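Local coordinates for protein alcohol dehydrogenase (PDB 5VM2) that is probably a zinc-containing, NAD(P)(H)-dependent alcohol dehydrogenase of unknown substrate specificity, involved in membrane biogenesis, at residues A[1-9]-A[15-23]; A[54-65]-A[114-125]. All blocks are in the same frame, centred on the assembly; numbering follows the deposited sequence.

From the N terminus, contact 1 comes first: the chain runs out along strand 3-10, turns back and returns along strand 13-19, so residues 1-9 and 15-23 close a short hairpin loop. Contact 2 opens only after that loop is complete, and its far longer loop brings 54-65 against 114-125; the two follow in series and neither encloses the other. They meet in space, with centres about 12 Å apart. Glu60 of contact 2 takes the ammonium group of Lys5 in a salt bridge, and backbone bonds join Leu8 to Ile61 and Ala6 to Leu125. The N-terminal hairpin is thereby tied to two loops of the GroES-like domain.

Contact 1. Residues A[1-9]-A[15-23]; sequences MKNSKAILQ and KIISAEIPV
Ile7 and Ile17 meet through different first torsions: Ile7 holds CG1 beside its backbone N (chi1 -82°), whereas Ile17 places CG1 between its N and carbonyl carbon (chi1 58°), and the two branches cross at about a right angle with Ile7 CG1 3.8 Å from Ile17 CD1. The frame under them is an antiparallel beta hairpin, strands 3-10 and 13-19, at the N terminus of this zinc-type dehydrogenase. Lys5 and Ile17 form a hydrogen-bonded pair with two bonds of 3.0 Å, Lys5 N to Ile17 O and Ile17 N to Lys5 O. Next along, Ile7 N reaches Lys15 O at 2.8 Å. Toward the open end the ladder slackens: Ala19 N still bonds to Asn3 O, but from well above the carbonyl plane, and the return bond from Asn3 N is weak.

Lys5 lays its CG tightly on Ala19 CB, 3.4 Å away, on the same face as Asn3 and Ile7, and then bends to carry its ammonium group to Glu60. Ser4 OG sits against Ile16 CG2 while hydrogen-bonding to the hydroxyl of Tyr321. Asn3 ND2 splits its hydrogens between a weak, nearly straight bond to Glu20 O, just past the second strand, and one to Tyr128 O. At the turn end, Lys15 NZ donates to Gln9 OE1 at 2.8 Å, tilted 27° from the amide carbonyl plane.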
loop_
_atom_site.group_PDB
_atom_site.type_symbol
_atom_site.label_atom_id
_atom_site.label_comp_id
_atom_site.label_asym_id
_atom_site.label_seq_id
_atom_site.Cartn_x
_atom_site.Cartn_y
_atom_site.Cartn_z
ATOM N N MET A 1 5.319 -1.310 -29.979
ATOM C CA MET A 1 6.488 -1.730 -30.741
ATOM C C MET A 1 7.777 -1.358 -30.008
ATOM O O MET A 1 8.798 -2.033 -30.147
ATOM C CB MET A 1 6.468 -1.106 -32.140
ATOM C CG MET A 1 7.675 -1.456 -32.997
ATOM S SD MET A 1 7.899 -0.326 -34.381
ATOM C CE MET A 1 9.456 -0.909 -35.048
ATOM N N LYS A 2 7.694 -0.285 -29.230
ATOM C CA LYS A 2 8.817 0.207 -28.451
ATOM C C LYS A 2 8.404 0.380 -26.994
ATOM O O LYS A 2 7.217 0.425 -26.669
ATOM C CB LYS A 2 9.322 1.535 -29.017
ATOM C CG LYS A 2 10.428 2.180 -28.197
ATOM C CD LYS A 2 10.154 3.656 -27.964
ATOM C CE LYS A 2 11.309 4.324 -27.235
ATOM N NZ LYS A 2 10.836 5.364 -26.280
ATOM N N ASN A 3 9.400 0.475 -26.124
ATOM C CA ASN A 3 9.192 0.638 -24.696
ATOM C C ASN A 3 9.984 1.837 -24.184
ATOM O O ASN A 3 10.854 2.382 -24.868
ATOM C CB ASN A 3 9.608 -0.639 -23.950
ATOM C CG ASN A 3 9.041 -0.719 -22.553
ATOM O OD1 ASN A 3 8.106 0.002 -22.206
ATOM N ND2 ASN A 3 9.604 -1.601 -21.738
ATOM N N SER A 4 9.658 2.249 -22.961
ATOM C CA SER A 4 10.420 3.256 -22.241
ATOM C C SER A 4 10.195 3.038 -20.753
ATOM O O SER A 4 9.267 2.337 -20.344
ATOM C CB SER A 4 10.020 4.680 -22.651
ATOM O OG SER A 4 8.786 5.059 -22.062
ATOM N N LYS A 5 11.071 3.624 -19.940
ATOM C CA LYS A 5 10.915 3.575 -18.494
ATOM C C LYS A 5 11.255 4.932 -17.904
ATOM O O LYS A 5 12.106 5.659 -18.425
ATOM C CB LYS A 5 11.812 2.518 -17.821
ATOM C CG LYS A 5 12.123 1.287 -18.638
ATOM C CD LYS A 5 13.215 0.441 -17.980
ATOM C CE LYS A 5 14.594 1.071 -18.118
ATOM N NZ LYS A 5 15.690 0.152 -17.683
ATOM N N ALA A 6 10.587 5.259 -16.804
ATOM C CA ALA A 6 10.938 6.417 -15.993
ATOM C C ALA A 6 11.994 5.996 -14.980
ATOM O O ALA A 6 11.779 5.061 -14.201
ATOM C CB ALA A 6 9.708 6.985 -15.289
ATOM N N ILE A 7 13.130 6.687 -14.988
ATOM C CA ILE A 7 14.283 6.325 -14.176
ATOM C C ILE A 7 14.592 7.472 -13.226
ATOM O O ILE A 7 14.458 8.645 -13.590
ATOM C CB ILE A 7 15.505 5.993 -15.063
ATOM C CG1 ILE A 7 15.422 4.557 -15.570
ATOM C CG2 ILE A 7 16.816 6.218 -14.332
ATOM C CD1 ILE A 7 14.144 4.259 -16.271
ATOM N N LEU A 8 14.992 7.130 -12.002
ATOM C CA LEU A 8 15.552 8.107 -11.069
ATOM C C LEU A 8 17.008 8.336 -11.458
ATOM O O LEU A 8 17.915 7.626 -11.019
ATOM C CB LEU A 8 15.420 7.624 -9.630
ATOM C CG LEU A 8 15.943 8.591 -8.566
ATOM C CD1 LEU A 8 14.973 9.746 -8.353
ATOM C CD2 LEU A 8 16.210 7.858 -7.260
ATOM N N GLN A 9 17.226 9.338 -12.311
ATOM C CA GLN A 9 18.573 9.648 -12.780
ATOM C C GLN A 9 19.477 10.068 -11.626
ATOM O O GLN A 9 20.663 9.721 -11.592
ATOM C CB GLN A 9 18.495 10.746 -13.840
ATOM C CG GLN A 9 19.822 11.273 -14.335
ATOM C CD GLN A 9 19.639 12.267 -15.464
ATOM O OE1 GLN A 9 19.567 13.475 -15.239
ATOM N NE2 GLN A 9 19.548 11.760 -16.688
ATOM N N LYS A 15 13.710 11.060 -15.392
ATOM C CA LYS A 15 13.415 11.207 -16.813
ATOM C C LYS A 15 13.067 9.853 -17.408
ATOM O O LYS A 15 13.285 8.800 -16.802
ATOM C CB LYS A 15 14.558 11.846 -17.617
ATOM C CG LYS A 15 15.320 12.910 -16.873
ATOM C CD LYS A 15 15.604 14.091 -17.761
ATOM C CE LYS A 15 16.594 15.037 -17.109
ATOM N NZ LYS A 15 17.980 14.561 -17.335
ATOM N N ILE A 16 12.551 9.911 -18.631
ATOM C CA ILE A 16 12.068 8.751 -19.365
ATOM C C ILE A 16 13.089 8.435 -20.450
ATOM O O ILE A 16 13.357 9.268 -21.326
ATOM C CB ILE A 16 10.676 9.009 -19.966
ATOM C CG1 ILE A 16 9.680 9.360 -18.855
ATOM C CG2 ILE A 16 10.204 7.814 -20.783
ATOM C CD1 ILE A 16 8.338 9.824 -19.365
ATOM N N ILE A 17 13.666 7.237 -20.390
ATOM C CA ILE A 17 14.651 6.805 -21.369
ATOM C C ILE A 17 14.092 5.613 -22.129
ATOM O O ILE A 17 13.134 4.964 -21.704
ATOM C CB ILE A 17 16.003 6.453 -20.718
ATOM C CG1 ILE A 17 15.818 5.352 -19.668
ATOM C CG2 ILE A 17 16.634 7.691 -20.100
ATOM C CD1 ILE A 17 17.086 5.018 -18.907
ATOM N N SER A 18 14.707 5.325 -23.271
ATOM C CA SER A 18 14.274 4.187 -24.063
ATOM C C SER A 18 14.570 2.881 -23.330
ATOM O O SER A 18 15.455 2.794 -22.473
ATOM C CB SER A 18 14.953 4.189 -25.433
ATOM O OG SER A 18 14.200 3.435 -26.367
ATOM N N ALA A 19 13.796 1.856 -23.673
ATOM C CA ALA A 19 13.975 0.533 -23.101
ATOM C C ALA A 19 13.452 -0.493 -24.088
ATOM O O ALA A 19 12.580 -0.196 -24.910
ATOM C CB ALA A 19 13.254 0.387 -21.760
ATOM N N GLU A 20 13.998 -1.698 -24.007
ATOM C CA GLU A 20 13.545 -2.775 -24.867
ATOM C C GLU A 20 12.299 -3.420 -24.279
ATOM O O GLU A 20 12.077 -3.400 -23.065
ATOM C CB GLU A 20 14.646 -3.818 -25.052
ATOM C CG GLU A 20 15.823 -3.318 -25.874
ATOM C CD GLU A 20 16.217 -4.282 -26.969
ATOM O OE1 GLU A 20 15.474 -5.262 -27.189
ATOM O OE2 GLU A 20 17.266 -4.059 -27.612
ATOM N N ILE A 21 11.472 -3.979 -25.155
ATOM C CA ILE A 21 10.274 -4.682 -24.710
ATOM C C ILE A 21 10.710 -6.027 -24.144
ATOM O O ILE A 21 11.334 -6.827 -24.859
ATOM C CB ILE A 21 9.256 -4.848 -25.848
ATOM C CG1 ILE A 21 8.814 -3.477 -26.363
ATOM C CG2 ILE A 21 8.054 -5.649 -25.368
ATOM C CD1 ILE A 21 7.571 -3.512 -27.229
ATOM N N PRO A 22 10.420 -6.316 -22.878
ATOM C CA PRO A 22 10.874 -7.579 -22.294
ATOM C C PRO A 22 10.188 -8.765 -22.949
ATOM O O PRO A 22 9.082 -8.661 -23.485
ATOM C CB PRO A 22 10.483 -7.457 -20.816
ATOM C CG PRO A 22 10.094 -6.018 -20.611
ATOM C CD PRO A 22 9.613 -5.527 -21.935
ATOM N N VAL A 23 10.869 -9.901 -22.913
ATOM C CA VAL A 23 10.337 -11.159 -23.427
ATOM C C VAL A 23 9.879 -11.990 -22.236
ATOM O O VAL A 23 10.694 -12.264 -21.341
ATOM C CB VAL A 23 11.381 -11.916 -24.259
ATOM C CG1 VAL A 23 10.916 -13.337 -24.522
ATOM C CG2 VAL A 23 11.640 -11.183 -25.562
#

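Contact 2. Residues A[54-65]-A[114-125]. With MG (magnesium ion), chain C.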
loop_
_atom_site.group_PDB
_atom_site.type_symbol
_atom_site.label_atom_id
_atom_site.label_comp_id
_atom_site.label_asym_id
_atom_site.label_seq_id
_atom_site.Cartn_x
_atom_site.Cartn_y
_atom_site.Cartn_z
ATOM N N PRO A 54 22.541 0.831 -5.675
ATOM C CA PRO A 54 22.712 -0.206 -6.695
ATOM C C PRO A 54 24.161 -0.664 -6.758
ATOM O O PRO A 54 25.091 0.145 -6.730
ATOM C CB PRO A 54 22.281 0.493 -7.989
ATOM C CG PRO A 54 21.430 1.631 -7.549
ATOM C CD PRO A 54 21.988 2.075 -6.233
ATOM N N LYS A 55 24.342 -1.985 -6.823
ATOM C CA LYS A 55 25.676 -2.549 -6.981
ATOM C C LYS A 55 26.356 -2.046 -8.250
ATOM O O LYS A 55 27.589 -2.063 -8.335
ATOM C CB LYS A 55 25.575 -4.080 -6.969
ATOM C CG LYS A 55 26.811 -4.831 -7.428
ATOM C CD LYS A 55 27.601 -5.371 -6.251
ATOM C CE LYS A 55 29.007 -5.757 -6.674
ATOM N NZ LYS A 55 29.851 -6.160 -5.515
ATOM N N ASP A 56 25.576 -1.555 -9.215
ATOM C CA ASP A 56 26.089 -1.106 -10.501
ATOM C C ASP A 56 26.252 0.407 -10.494
ATOM O O ASP A 56 25.280 1.120 -10.198
ATOM C CB ASP A 56 25.140 -1.532 -11.613
ATOM C CG ASP A 56 25.820 -1.624 -12.960
ATOM O OD1 ASP A 56 26.746 -0.831 -13.222
ATOM O OD2 ASP A 56 25.424 -2.498 -13.759
ATOM N N PRO A 57 27.450 0.936 -10.811
ATOM C CA PRO A 57 27.676 2.393 -10.793
ATOM C C PRO A 57 26.601 3.232 -11.471
ATOM O O PRO A 57 26.168 4.246 -10.917
ATOM C CB PRO A 57 29.018 2.543 -11.525
ATOM C CG PRO A 57 29.642 1.170 -11.552
ATOM C CD PRO A 57 28.709 0.184 -10.923
ATOM N N ASN A 58 26.171 2.837 -12.669
ATOM C CA ASN A 58 25.156 3.605 -13.382
ATOM C C ASN A 58 23.920 2.757 -13.658
ATOM O O ASN A 58 23.382 2.765 -14.770
ATOM C CB ASN A 58 25.726 4.172 -14.684
ATOM C CG ASN A 58 26.695 3.223 -15.355
ATOM O OD1 ASN A 58 26.371 2.061 -15.600
ATOM N ND2 ASN A 58 27.893 3.713 -15.655
ATOM N N GLN A 59 23.467 2.028 -12.642
ATOM C CA GLN A 59 22.246 1.248 -12.761
ATOM C C GLN A 59 21.058 2.161 -13.049
ATOM O O GLN A 59 20.956 3.266 -12.510
ATOM C CB GLN A 59 22.016 0.456 -11.474
ATOM C CG GLN A 59 20.589 -0.004 -11.243
ATOM C CD GLN A 59 20.242 -1.238 -12.043
ATOM O OE1 GLN A 59 21.012 -2.201 -12.086
ATOM N NE2 GLN A 59 19.080 -1.222 -12.686
ATOM N N GLU A 60 20.168 1.699 -13.923
ATOM C CA GLU A 60 18.948 2.433 -14.239
ATOM C C GLU A 60 17.909 2.119 -13.170
ATOM O O GLU A 60 17.352 1.017 -13.133
ATOM C CB GLU A 60 18.460 2.072 -15.639
ATOM C CG GLU A 60 19.441 2.488 -16.734
ATOM C CD GLU A 60 19.040 2.006 -18.116
ATOM O OE1 GLU A 60 18.035 1.274 -18.231
ATOM O OE2 GLU A 60 19.734 2.362 -19.092
ATOM N N ILE A 61 17.653 3.088 -12.295
ATOM C CA ILE A 61 16.841 2.879 -11.102
ATOM C C ILE A 61 15.385 3.166 -11.446
ATOM O O ILE A 61 14.988 4.324 -11.596
ATOM C CB ILE A 61 17.321 3.760 -9.944
ATOM C CG1 ILE A 61 18.775 3.433 -9.596
ATOM C CG2 ILE A 61 16.426 3.585 -8.732
ATOM C CD1 ILE A 61 19.396 4.403 -8.620
ATOM N N GLY A 62 14.583 2.108 -11.562
ATOM C CA GLY A 62 13.165 2.277 -11.799
ATOM C C GLY A 62 12.395 2.566 -10.520
ATOM O O GLY A 62 12.880 2.386 -9.404
ATOM N N LEU A 63 11.161 3.034 -10.700
ATOM C CA LEU A 63 10.291 3.351 -9.578
ATOM C C LEU A 63 8.871 2.914 -9.900
ATOM O O LEU A 63 8.475 2.840 -11.068
ATOM C CB LEU A 63 10.314 4.848 -9.239
ATOM C CG LEU A 63 11.562 5.372 -8.529
ATOM C CD1 LEU A 63 11.425 6.862 -8.263
ATOM C CD2 LEU A 63 11.809 4.613 -7.233
ATOM N N GLY A 64 8.112 2.624 -8.845
ATOM C CA GLY A 64 6.739 2.194 -8.992
ATOM C C GLY A 64 6.543 0.725 -8.689
ATOM O O GLY A 64 7.308 -0.124 -9.159
ATOM N N HIS A 65 5.516 0.411 -7.901
ATOM C CA HIS A 65 5.193 -0.981 -7.601
ATOM C C HIS A 65 3.707 -1.302 -7.643
ATOM O O HIS A 65 3.362 -2.474 -7.824
ATOM C CB HIS A 65 5.759 -1.383 -6.231
ATOM C CG HIS A 65 5.133 -0.669 -5.071
ATOM N ND1 HIS A 65 5.610 0.531 -4.589
ATOM C CD2 HIS A 65 4.084 -1.000 -4.281
ATOM C CE1 HIS A 65 4.876 0.914 -3.560
ATOM N NE2 HIS A 65 3.943 0.002 -3.351
ATOM N N PHE A 114 10.824 -7.720 -4.929
ATOM C CA PHE A 114 9.793 -6.695 -4.877
ATOM C C PHE A 114 10.123 -5.601 -5.883
ATOM O O PHE A 114 11.281 -5.182 -5.994
ATOM C CB PHE A 114 9.668 -6.111 -3.467
ATOM C CG PHE A 114 8.384 -5.368 -3.236
ATOM C CD1 PHE A 114 8.301 -4.007 -3.486
ATOM C CD2 PHE A 114 7.253 -6.034 -2.789
ATOM C CE1 PHE A 114 7.126 -3.321 -3.282
ATOM C CE2 PHE A 114 6.068 -5.354 -2.584
ATOM C CZ PHE A 114 6.002 -3.994 -2.830
ATOM N N MET A 115 9.105 -5.154 -6.617
ATOM C CA MET A 115 9.294 -4.160 -7.664
ATOM C C MET A 115 9.981 -2.909 -7.135
ATOM O O MET A 115 9.739 -2.475 -6.006
ATOM C CB MET A 115 7.949 -3.778 -8.281
ATOM C CG MET A 115 7.309 -4.874 -9.098
ATOM S SD MET A 115 6.453 -4.162 -10.510
ATOM C CE MET A 115 7.752 -4.215 -11.740
ATOM N N ALA A 116 10.852 -2.341 -7.970
ATOM C CA ALA A 116 11.485 -1.048 -7.717
ATOM C C ALA A 116 12.367 -1.064 -6.475
ATOM O O ALA A 116 12.543 -0.029 -5.826
ATOM C CB ALA A 116 10.441 0.068 -7.605
ATOM N N THR A 117 12.893 -2.259 -6.176
ATOM C CA THR A 117 13.816 -2.508 -5.048
ATOM C C THR A 117 15.136 -3.186 -5.320
ATOM O O THR A 117 15.457 -3.548 -6.417
ATOM C CB THR A 117 13.239 -3.149 -3.783
ATOM O OG1 THR A 117 13.006 -4.528 -4.032
ATOM C CG2 THR A 117 12.036 -2.464 -3.347
ATOM N N GLN A 118 15.764 -3.527 -4.216
ATOM C CA GLN A 118 17.180 -3.912 -4.060
ATOM C C GLN A 118 18.026 -4.637 -5.134
ATOM O O GLN A 118 19.160 -4.222 -5.374
ATOM C CB GLN A 118 17.354 -4.659 -2.728
ATOM C CG GLN A 118 18.737 -5.256 -2.526
ATOM C CD GLN A 118 18.804 -6.718 -2.921
ATOM O OE1 GLN A 118 17.815 -7.446 -2.820
ATOM N NE2 GLN A 118 19.973 -7.156 -3.374
ATOM N N PRO A 119 17.581 -5.846 -5.530
ATOM C CA PRO A 119 18.554 -6.407 -6.482
ATOM C C PRO A 119 18.395 -5.868 -7.896
ATOM O O PRO A 119 19.382 -5.658 -8.610
ATOM C CB PRO A 119 18.276 -7.915 -6.428
ATOM C CG PRO A 119 16.992 -8.080 -5.631
ATOM C CD PRO A 119 16.407 -6.724 -5.405
ATOM N N ASN A 120 17.152 -5.628 -8.299
ATOM C CA ASN A 120 16.903 -5.394 -9.716
ATOM C C ASN A 120 16.365 -4.006 -10.022
ATOM O O ASN A 120 16.698 -3.443 -11.067
ATOM C CB ASN A 120 15.922 -6.451 -10.233
ATOM C CG ASN A 120 16.290 -7.858 -9.778
ATOM O OD1 ASN A 120 17.456 -8.247 -9.808
ATOM N ND2 ASN A 120 15.292 -8.618 -9.328
ATOM N N TYR A 121 15.679 -3.335 -9.094
ATOM C CA TYR A 121 15.203 -1.962 -9.279
ATOM C C TYR A 121 14.311 -1.822 -10.511
ATOM O O TYR A 121 14.309 -0.779 -11.172
ATOM C CB TYR A 121 16.369 -0.970 -9.355
ATOM C CG TYR A 121 17.372 -1.095 -8.229
ATOM C CD1 TYR A 121 18.600 -1.713 -8.435
ATOM C CD2 TYR A 121 17.096 -0.591 -6.964
ATOM C CE1 TYR A 121 19.524 -1.826 -7.411
ATOM C CE2 TYR A 121 18.012 -0.700 -5.934
ATOM C CZ TYR A 121 19.227 -1.314 -6.164
ATOM O OH TYR A 121 20.143 -1.433 -5.143
ATOM N N ARG A 122 13.558 -2.872 -10.834
ATOM C CA ARG A 122 12.595 -2.812 -11.926
ATOM C C ARG A 122 11.385 -1.994 -11.495
ATOM O O ARG A 122 10.682 -2.370 -10.552
ATOM C CB ARG A 122 12.147 -4.213 -12.326
ATOM C CG ARG A 122 13.221 -5.136 -12.860
ATOM C CD ARG A 122 12.694 -6.575 -12.936
ATOM N NE ARG A 122 11.414 -6.675 -13.643
ATOM C CZ ARG A 122 10.225 -6.771 -13.048
ATOM N NH1 ARG A 122 10.136 -6.773 -11.724
ATOM N NH2 ARG A 122 9.121 -6.855 -13.780
ATOM N N GLY A 123 11.128 -0.888 -12.189
ATOM C CA GLY A 123 10.006 -0.034 -11.856
ATOM C C GLY A 123 8.761 -0.359 -12.663
ATOM O O GLY A 123 8.835 -0.822 -13.798
ATOM N N ALA A 124 7.599 -0.109 -12.051
ATOM C CA ALA A 124 6.338 -0.260 -12.764
ATOM C C ALA A 124 6.108 0.867 -13.761
ATOM O O ALA A 124 5.283 0.721 -14.668
ATOM C CB ALA A 124 5.177 -0.329 -11.773
ATOM N N LEU A 125 6.819 1.986 -13.610
ATOM C CA LEU A 125 6.719 3.117 -14.534
ATOM C C LEU A 125 7.433 2.754 -15.833
ATOM O O LEU A 125 8.598 3.086 -16.064
ATOM C CB LEU A 125 7.299 4.378 -13.903
ATOM C CG LEU A 125 6.490 4.910 -12.718
ATOM C CD1 LEU A 125 7.262 5.984 -11.966
ATOM C CD2 LEU A 125 5.152 5.446 -13.195
HETATM MG MG MG C . 1.861 0.273 -2.287
HETATM O O HOH W 1 14.288 1.761 -7.154
HETATM O O HOH W 2 10.770 2.710 -14.003
HETATM O O HOH W 3 1.667 0.604 -0.418
#
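Gly62, Leu63 and Gly64 press directly against Gly123, Ala124 and Leu125, and here the contact is tight. The CA atoms of Gly62 and Gly123 are 3.9 Å apart; the two glycines let the backbones touch, because the side-chain direction of each points straight at the other segment. Gly62 N gives its hydrogen to Tyr121 O at 2.9 Å, in the carbonyl plane. Further on, Leu125 N bonds to Leu63 O, and Ala124 N reaches Gly64 O from above its carbonyl plane. Ala116 CB packs against Gly64 O, and one water donates to both Gly62 O and Ala116 O, bridging the two backbones.

Tyr121 is buried and packs closely on Pro54: CE1 lies 3.6 Å from Pro54 CB, and Pro54 CG makes a CH-pi contact over one ring face. The phenol oxygen is held by the carbonyl of Ile52. The loose side is residues 55-58, which swing out into solvent, with Gln59 at their margin bringing CG obliquely to Tyr121 CD1.

At the other end, His65 CG stands between the backbone N and the carbonyl carbon (chi1 66°), which lays the ring obliquely against Phe114, with His65 CG 3.8 Å from Phe114 CE1. His65 NE2 binds magnesium at 2.4 Å, alongside Glu66, Glu152 and a water, while ND1 makes a weak hydrogen bond to Asp42. A His-Glu pair at this point of the GroES-like domain resembles the catalytic metal site of zinc-dependent, sorbitol-dehydrogenase-like enzymes, here holding magnesium.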